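PDB 3ON2: probable transcriptional regulator from Rhodococcus jostii, which is probably a TetR-family transcriptional regulator that binds DNA through a helix-turn-helix, though its target and natural ligand are unknown. Local coordinates for residues L63-F68 against A121-E126; L69-A74 against G95-F100; H85-F90 against T191-L196. All blocks are in the same frame, centred on the assembly; numbering follows the deposited sequence.

Contact 1: residues L63-F68 against A121-E126; sequences LAESGF and ASQVVE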
# COMPACT_ATOMS: atom_id res chain seq x y z
N LEU A 63 2.19 11.11 5.37
CA LEU A 63 2.92 10.07 4.63
C LEU A 63 2.14 8.76 4.58
O LEU A 63 1.99 8.13 3.52
CB LEU A 63 4.26 9.79 5.31
CG LEU A 63 5.39 10.76 4.98
CD1 LEU A 63 6.56 10.59 5.97
CD2 LEU A 63 5.85 10.53 3.54
N ALA A 64 1.60 8.38 5.74
CA ALA A 64 0.80 7.16 5.86
C ALA A 64 -0.47 7.26 5.00
O ALA A 64 -0.81 6.32 4.27
CB ALA A 64 0.44 6.92 7.32
N GLU A 65 -1.18 8.38 5.09
CA GLU A 65 -2.39 8.59 4.27
C GLU A 65 -2.08 8.53 2.77
O GLU A 65 -2.75 7.83 2.01
CB GLU A 65 -3.05 9.93 4.62
CG GLU A 65 -4.47 10.07 4.05
CD GLU A 65 -4.91 11.52 3.91
OE1 GLU A 65 -4.04 12.43 3.96
OE2 GLU A 65 -6.12 11.74 3.74
N SER A 66 -1.03 9.24 2.37
CA SER A 66 -0.57 9.24 1.00
C SER A 66 -0.18 7.84 0.51
O SER A 66 -0.42 7.50 -0.67
CB SER A 66 0.65 10.16 0.88
OG SER A 66 1.17 10.08 -0.43
N GLY A 67 0.45 7.06 1.38
CA GLY A 67 0.80 5.68 1.08
C GLY A 67 -0.41 4.80 0.75
O GLY A 67 -0.40 4.07 -0.23
N PHE A 68 -1.44 4.88 1.57
CA PHE A 68 -2.66 4.14 1.30
C PHE A 68 -3.34 4.63 0.03
O PHE A 68 -3.76 3.81 -0.79
CB PHE A 68 -3.63 4.18 2.48
CG PHE A 68 -3.26 3.23 3.57
CD1 PHE A 68 -3.36 1.84 3.37
CD2 PHE A 68 -2.79 3.71 4.79
CE1 PHE A 68 -3.02 0.97 4.37
CE2 PHE A 68 -2.43 2.85 5.80
CZ PHE A 68 -2.55 1.48 5.61
N ALA A 121 -4.96 8.67 13.29
CA ALA A 121 -5.83 9.68 12.68
C ALA A 121 -6.88 9.05 11.75
O ALA A 121 -6.59 8.12 10.99
CB ALA A 121 -5.01 10.76 11.95
N SER A 122 -8.10 9.56 11.85
CA SER A 122 -9.23 9.07 11.05
C SER A 122 -8.97 9.08 9.53
O SER A 122 -9.41 8.17 8.82
CB SER A 122 -10.49 9.88 11.36
OG SER A 122 -10.24 11.27 11.20
N GLN A 123 -8.25 10.08 9.02
CA GLN A 123 -8.00 10.12 7.58
C GLN A 123 -7.07 8.98 7.14
O GLN A 123 -7.22 8.45 6.03
CB GLN A 123 -7.50 11.49 7.09
CG GLN A 123 -6.06 11.83 7.43
CD GLN A 123 -5.89 12.42 8.83
OE1 GLN A 123 -6.84 12.46 9.64
NE2 GLN A 123 -4.67 12.90 9.11
N VAL A 124 -6.14 8.60 8.02
CA VAL A 124 -5.29 7.42 7.77
C VAL A 124 -6.15 6.15 7.80
O VAL A 124 -6.09 5.32 6.88
CB VAL A 124 -4.11 7.30 8.76
CG1 VAL A 124 -3.33 6.01 8.51
CG2 VAL A 124 -3.17 8.54 8.64
N VAL A 125 -6.94 6.00 8.88
CA VAL A 125 -7.82 4.84 9.02
C VAL A 125 -8.72 4.68 7.78
O VAL A 125 -8.82 3.58 7.24
CB VAL A 125 -8.68 4.90 10.32
CG1 VAL A 125 -9.67 3.72 10.38
CG2 VAL A 125 -7.79 4.90 11.56
N GLU A 126 -9.35 5.78 7.34
CA GLU A 126 -10.26 5.77 6.16
C GLU A 126 -9.57 5.40 4.85
O GLU A 126 -10.12 4.65 4.03
CB GLU A 126 -10.96 7.12 5.99
CG GLU A 126 -12.08 7.38 7.01
CD GLU A 126 -12.62 8.82 6.96
OE1 GLU A 126 -12.40 9.50 5.92
OE2 GLU A 126 -13.26 9.26 7.95
O HOH W 1 -3.00 13.13 7.04
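Glu65 and Val124 bring their helices together where segments 63-68 and 122-126 run nearly parallel, their axes 8.6 Å apart at closest approach and inclined by 19°. At this level the CA atoms of Glu65 and Val124 are 4.7 Å apart, close enough for Ala64 and Val124 to meet directly. Val124 fills the seam with both methyls: CG1 sits 4.1 Å from Ala64 CB, while CG2 lies beside the backbone N of Glu65. The same CG1 also meets the Phe68 ring, 4.3 Å from its CE2. On the outer flank the extended Glu65 side chain and the bent Gln123 chain cross at about a right angle, with OE2 of Glu65 3.6 Å from CB of Gln123. A chi1 of 74° sets Gln123 CG, next to that CB, against the Glu65 carboxylate as well. The polar ends are joined by one water, which accepts from Gln123 NE2 at 2.7 Å and gives a weak bond to Glu65 OE1. Phe68 belongs to the pocket that holds a polyether molecule. Met111 and Lys115 of helix 105-115 pack on its ring, and Asn114 of that helix touches Val124, so three helices meet here.

Contact 2: residues L69-A74 against G95-F100; sequences LRLTAA and GAYVSF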
# COMPACT_ATOMS: atom_id res chain seq x y z
N LEU A 69 -3.42 5.95 -0.15
CA LEU A 69 -4.04 6.50 -1.37
C LEU A 69 -3.36 5.95 -2.62
O LEU A 69 -4.03 5.52 -3.60
CB LEU A 69 -4.01 8.03 -1.34
CG LEU A 69 -4.98 8.64 -0.33
CD1 LEU A 69 -4.82 10.15 -0.29
CD2 LEU A 69 -6.44 8.28 -0.64
N ARG A 70 -2.04 5.91 -2.58
CA ARG A 70 -1.23 5.40 -3.69
C ARG A 70 -1.34 3.90 -3.87
O ARG A 70 -1.32 3.41 -5.01
CB ARG A 70 0.23 5.83 -3.54
CG ARG A 70 0.43 7.32 -3.79
CD ARG A 70 1.89 7.64 -3.78
NE ARG A 70 2.32 7.93 -2.43
CZ ARG A 70 3.55 7.73 -1.99
NH1 ARG A 70 4.49 7.19 -2.78
NH2 ARG A 70 3.84 8.06 -0.74
N LEU A 71 -1.47 3.16 -2.76
CA LEU A 71 -1.69 1.72 -2.85
C LEU A 71 -3.04 1.42 -3.50
O LEU A 71 -3.14 0.55 -4.37
CB LEU A 71 -1.60 1.04 -1.47
CG LEU A 71 -2.03 -0.44 -1.39
CD1 LEU A 71 -1.18 -1.38 -2.33
CD2 LEU A 71 -1.94 -0.92 0.06
N THR A 72 -4.08 2.13 -3.07
CA THR A 72 -5.39 1.99 -3.71
C THR A 72 -5.31 2.31 -5.21
O THR A 72 -5.80 1.55 -6.04
CB THR A 72 -6.46 2.87 -3.02
OG1 THR A 72 -6.60 2.46 -1.66
CG2 THR A 72 -7.82 2.74 -3.74
N ALA A 73 -4.67 3.43 -5.56
CA ALA A 73 -4.45 3.79 -6.96
C ALA A 73 -3.78 2.65 -7.76
O ALA A 73 -4.24 2.31 -8.85
CB ALA A 73 -3.62 5.11 -7.05
N ALA A 74 -2.74 2.03 -7.19
CA ALA A 74 -2.02 0.93 -7.83
C ALA A 74 -2.89 -0.31 -8.03
O ALA A 74 -2.82 -0.96 -9.09
CB ALA A 74 -0.77 0.57 -7.00
N GLY A 95 -0.32 -9.63 -7.65
CA GLY A 95 0.94 -9.18 -8.23
C GLY A 95 1.20 -7.70 -7.97
O GLY A 95 2.32 -7.33 -7.62
N ALA A 96 0.18 -6.86 -8.13
CA ALA A 96 0.31 -5.43 -7.83
C ALA A 96 0.58 -5.14 -6.36
O ALA A 96 1.34 -4.22 -6.02
CB ALA A 96 -0.93 -4.64 -8.29
N TYR A 97 -0.08 -5.87 -5.47
CA TYR A 97 0.20 -5.68 -4.04
C TYR A 97 1.67 -5.98 -3.68
O TYR A 97 2.33 -5.21 -2.97
CB TYR A 97 -0.72 -6.52 -3.14
CG TYR A 97 -0.34 -6.28 -1.69
CD1 TYR A 97 -0.77 -5.10 -1.05
CD2 TYR A 97 0.50 -7.15 -0.99
CE1 TYR A 97 -0.41 -4.82 0.24
CE2 TYR A 97 0.87 -6.87 0.33
CZ TYR A 97 0.41 -5.70 0.94
OH TYR A 97 0.73 -5.37 2.22
N VAL A 98 2.15 -7.14 -4.11
CA VAL A 98 3.51 -7.56 -3.78
C VAL A 98 4.52 -6.59 -4.39
O VAL A 98 5.46 -6.17 -3.70
CB VAL A 98 3.75 -9.06 -4.17
CG1 VAL A 98 5.20 -9.50 -3.86
CG2 VAL A 98 2.76 -9.97 -3.39
N SER A 99 4.32 -6.18 -5.64
CA SER A 99 5.21 -5.17 -6.25
C SER A 99 5.23 -3.85 -5.49
O SER A 99 6.31 -3.24 -5.33
CB SER A 99 4.82 -4.89 -7.69
OG SER A 99 5.02 -6.06 -8.43
N PHE A 100 4.05 -3.40 -5.05
CA PHE A 100 3.98 -2.17 -4.25
C PHE A 100 4.79 -2.28 -2.96
O PHE A 100 5.56 -1.37 -2.60
CB PHE A 100 2.52 -1.81 -3.90
CG PHE A 100 2.37 -0.47 -3.27
CD1 PHE A 100 2.08 0.65 -4.05
CD2 PHE A 100 2.54 -0.30 -1.88
CE1 PHE A 100 1.95 1.92 -3.45
CE2 PHE A 100 2.43 0.95 -1.28
CZ PHE A 100 2.13 2.07 -2.07
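Leu71 and Tyr97 both belong to the pocket that holds a polyether molecule, probably from the crystallisation liquor, in the all-helical core of this TetR-family fold, where helix 56-81 packs against helix 86-103. The two short segments run roughly antiparallel at 144°, and their axes come no closer than 10.1 Å, a spacing bridged by large side chains. Phe100 reaches across to the other helix. With its CG anti to the backbone N (chi1 -171°), the ring extends to the opposing helix and lays one face against Leu71. Leu71 CB stands 4.0 Å from the Phe100 ring centroid in a CH-pi contact over that face, and Leu71 CA is 3.7 Å from CE1 of Phe100, which brings the ring down onto the helix backbone. Ala74 CB, one turn on, meets CD1 of the same ring at 4.1 Å. Leu71 is thus shared between two aromatic rings, since its CD1 also lies 4.0 Å from CD1 of Tyr97. The phenol oxygen of Tyr97 is hydrogen-bonded to Tyr112 and His165, while Arg70, at the margin, forms a salt bridge with Glu22 of helix 13-28. The same Leu71 CD1 that touches Tyr97 approaches Phe100 CG to 3.8 Å.

Contact 3: residues H85-F90 against T191-L196; sequences HARARF and TFWRGL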
# COMPACT_ATOMS: atom_id res chain seq x y z
N HIS A 85 -12.41 -10.45 -16.06
CA HIS A 85 -12.96 -11.64 -15.46
C HIS A 85 -12.24 -11.86 -14.12
O HIS A 85 -11.10 -11.44 -13.96
CB HIS A 85 -12.94 -12.86 -16.41
CG HIS A 85 -11.57 -13.37 -16.74
ND1 HIS A 85 -10.94 -14.35 -16.00
CD2 HIS A 85 -10.73 -13.09 -17.77
CE1 HIS A 85 -9.76 -14.63 -16.54
NE2 HIS A 85 -9.61 -13.87 -17.61
N ALA A 86 -12.95 -12.46 -13.17
CA ALA A 86 -12.49 -12.54 -11.78
C ALA A 86 -11.11 -13.18 -11.62
O ALA A 86 -10.28 -12.64 -10.89
CB ALA A 86 -13.53 -13.24 -10.89
N ARG A 87 -10.86 -14.29 -12.30
CA ARG A 87 -9.58 -14.97 -12.12
C ARG A 87 -8.40 -14.06 -12.47
O ARG A 87 -7.41 -14.03 -11.75
CB ARG A 87 -9.49 -16.31 -12.89
CG ARG A 87 -8.18 -16.97 -12.64
CD ARG A 87 -8.05 -18.38 -13.14
NE ARG A 87 -6.90 -19.01 -12.48
CZ ARG A 87 -6.57 -20.29 -12.60
NH1 ARG A 87 -7.30 -21.11 -13.35
NH2 ARG A 87 -5.50 -20.77 -11.95
N ALA A 88 -8.54 -13.31 -13.56
CA ALA A 88 -7.54 -12.31 -14.00
C ALA A 88 -7.37 -11.15 -13.01
O ALA A 88 -6.25 -10.71 -12.75
CB ALA A 88 -7.86 -11.78 -15.37
N ARG A 89 -8.49 -10.67 -12.47
CA ARG A 89 -8.45 -9.58 -11.51
C ARG A 89 -7.78 -9.99 -10.22
O ARG A 89 -7.04 -9.20 -9.64
CB ARG A 89 -9.85 -9.08 -11.19
CG ARG A 89 -10.48 -8.35 -12.32
CD ARG A 89 -11.88 -7.90 -11.98
NE ARG A 89 -12.34 -7.02 -13.04
CZ ARG A 89 -13.30 -6.11 -12.92
NH1 ARG A 89 -13.95 -5.93 -11.76
NH2 ARG A 89 -13.61 -5.39 -13.97
N PHE A 90 -8.10 -11.19 -9.73
CA PHE A 90 -7.49 -11.70 -8.49
C PHE A 90 -5.99 -11.80 -8.67
O PHE A 90 -5.23 -11.36 -7.82
CB PHE A 90 -8.03 -13.09 -8.13
CG PHE A 90 -9.40 -13.09 -7.46
CD1 PHE A 90 -10.39 -12.18 -7.82
CD2 PHE A 90 -9.70 -14.08 -6.53
CE1 PHE A 90 -11.65 -12.23 -7.23
CE2 PHE A 90 -10.97 -14.13 -5.93
CZ PHE A 90 -11.94 -13.20 -6.27
N THR A 191 -3.60 -21.47 -6.31
CA THR A 191 -4.10 -22.33 -5.26
C THR A 191 -5.31 -21.67 -4.57
O THR A 191 -6.31 -22.33 -4.30
CB THR A 191 -2.97 -22.66 -4.25
OG1 THR A 191 -1.89 -23.29 -4.96
CG2 THR A 191 -3.46 -23.60 -3.18
N PHE A 192 -5.19 -20.38 -4.28
CA PHE A 192 -6.29 -19.57 -3.75
C PHE A 192 -7.50 -19.65 -4.68
O PHE A 192 -8.61 -19.97 -4.25
CB PHE A 192 -5.83 -18.11 -3.59
CG PHE A 192 -6.80 -17.21 -2.83
CD1 PHE A 192 -7.11 -17.46 -1.50
CD2 PHE A 192 -7.37 -16.10 -3.45
CE1 PHE A 192 -8.00 -16.60 -0.80
CE2 PHE A 192 -8.24 -15.25 -2.76
CZ PHE A 192 -8.55 -15.51 -1.43
N TRP A 193 -7.29 -19.41 -5.97
CA TRP A 193 -8.42 -19.39 -6.93
C TRP A 193 -9.13 -20.75 -6.90
O TRP A 193 -10.37 -20.83 -6.78
CB TRP A 193 -7.96 -19.02 -8.36
CG TRP A 193 -9.11 -19.09 -9.29
CD1 TRP A 193 -9.46 -20.15 -10.11
CD2 TRP A 193 -10.15 -18.12 -9.44
NE1 TRP A 193 -10.63 -19.87 -10.77
CE2 TRP A 193 -11.08 -18.64 -10.38
CE3 TRP A 193 -10.38 -16.86 -8.88
CZ2 TRP A 193 -12.22 -17.92 -10.79
CZ3 TRP A 193 -11.53 -16.15 -9.28
CH2 TRP A 193 -12.42 -16.68 -10.23
N ARG A 194 -8.34 -21.82 -7.00
CA ARG A 194 -8.88 -23.20 -6.94
C ARG A 194 -9.65 -23.50 -5.66
O ARG A 194 -10.70 -24.17 -5.69
CB ARG A 194 -7.77 -24.24 -7.12
CG ARG A 194 -7.27 -24.39 -8.54
CD ARG A 194 -6.19 -25.51 -8.58
NE ARG A 194 -4.97 -25.09 -9.24
CZ ARG A 194 -3.75 -25.12 -8.69
NH1 ARG A 194 -3.54 -25.57 -7.46
NH2 ARG A 194 -2.71 -24.70 -9.41
N GLY A 195 -9.14 -23.00 -4.53
CA GLY A 195 -9.79 -23.23 -3.24
C GLY A 195 -11.11 -22.48 -3.09
O GLY A 195 -11.95 -22.86 -2.27
N LEU A 196 -11.29 -21.41 -3.87
CA LEU A 196 -12.54 -20.67 -3.85
C LEU A 196 -13.48 -21.04 -4.98
O LEU A 196 -14.68 -20.89 -4.81
CB LEU A 196 -12.32 -19.16 -3.91
CG LEU A 196 -11.36 -18.52 -2.91
CD1 LEU A 196 -11.07 -17.13 -3.43
CD2 LEU A 196 -11.93 -18.48 -1.47
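Trp193 is the hub of this contact: its indole is gripped by Arg87 over one face and by Ala86 and Phe90 at its edge, where the start of helix 86-103 meets the end of helix 181-196 at 141°. The aromatic part is an edge-to-face (T-shaped) pair. The six-membered ring of Trp193 points its rim at the face of Phe90, with centroids 5.2 Å apart and planes at 83°, and Trp193 CZ3 stands 3.8 Å above the centre of the Phe90 ring.

The second kind is a CH-pi contact from Arg87, continued by its chain lying over the indole. Arg87 CB lies 3.7 Å from the centroid of the indole six-membered ring, nearly on the normal. The fully extended Arg87 chain, trans from CA through NE, then runs along the indole toward the pyrrole part, where the guanidinium, nearly parallel to the indole (12°), overlaps only its CD1 rim; NE is 3.7 Å from Trp193 CD1. Arg87 NH2 makes a salt bridge to Asp190, which probably helps keep the chain on the ring.

Methyl groups against ring edges finish the patch. Ala86 CB touches Trp193 CH2 at 3.7 Å, and Leu196 CD1 meets Phe90 CE2 at 3.9 Å, in the plane of that ring. Replacing Trp193 with alanine is likely to open a gap between the helices and leave the Phe90 face and Arg87 chain without the surface they rest on.

Apart from the salt bridge to Asp190, outside the two segments, the contact rests on apolar and aromatic packing, so fit of shape largely joins the helix ends.

In the fold
From the N terminus, the chain passes through helix 13-28 and the predicted helix-turn-helix region, part of which is not modelled, before entering helix 56-81, whose consecutive segments 63-68 and 69-74 serve contacts 1 and 2. Contact 2 closes the shorter loop, bringing helix 86-103 back along helix 56-81. Contact 1 closes a wider loop around it, ending at the start of helix 122-144. The two touch where Gly67 O lies 3.7 Å from Phe100 CZ. Contact 3 crosses both: it begins at residues 85-90, within those loops, and joins helix 86-103 to the C-terminal helix 181-196. Its centre is about 29 Å from that of contact 1, on the opposite side of the chain's centre.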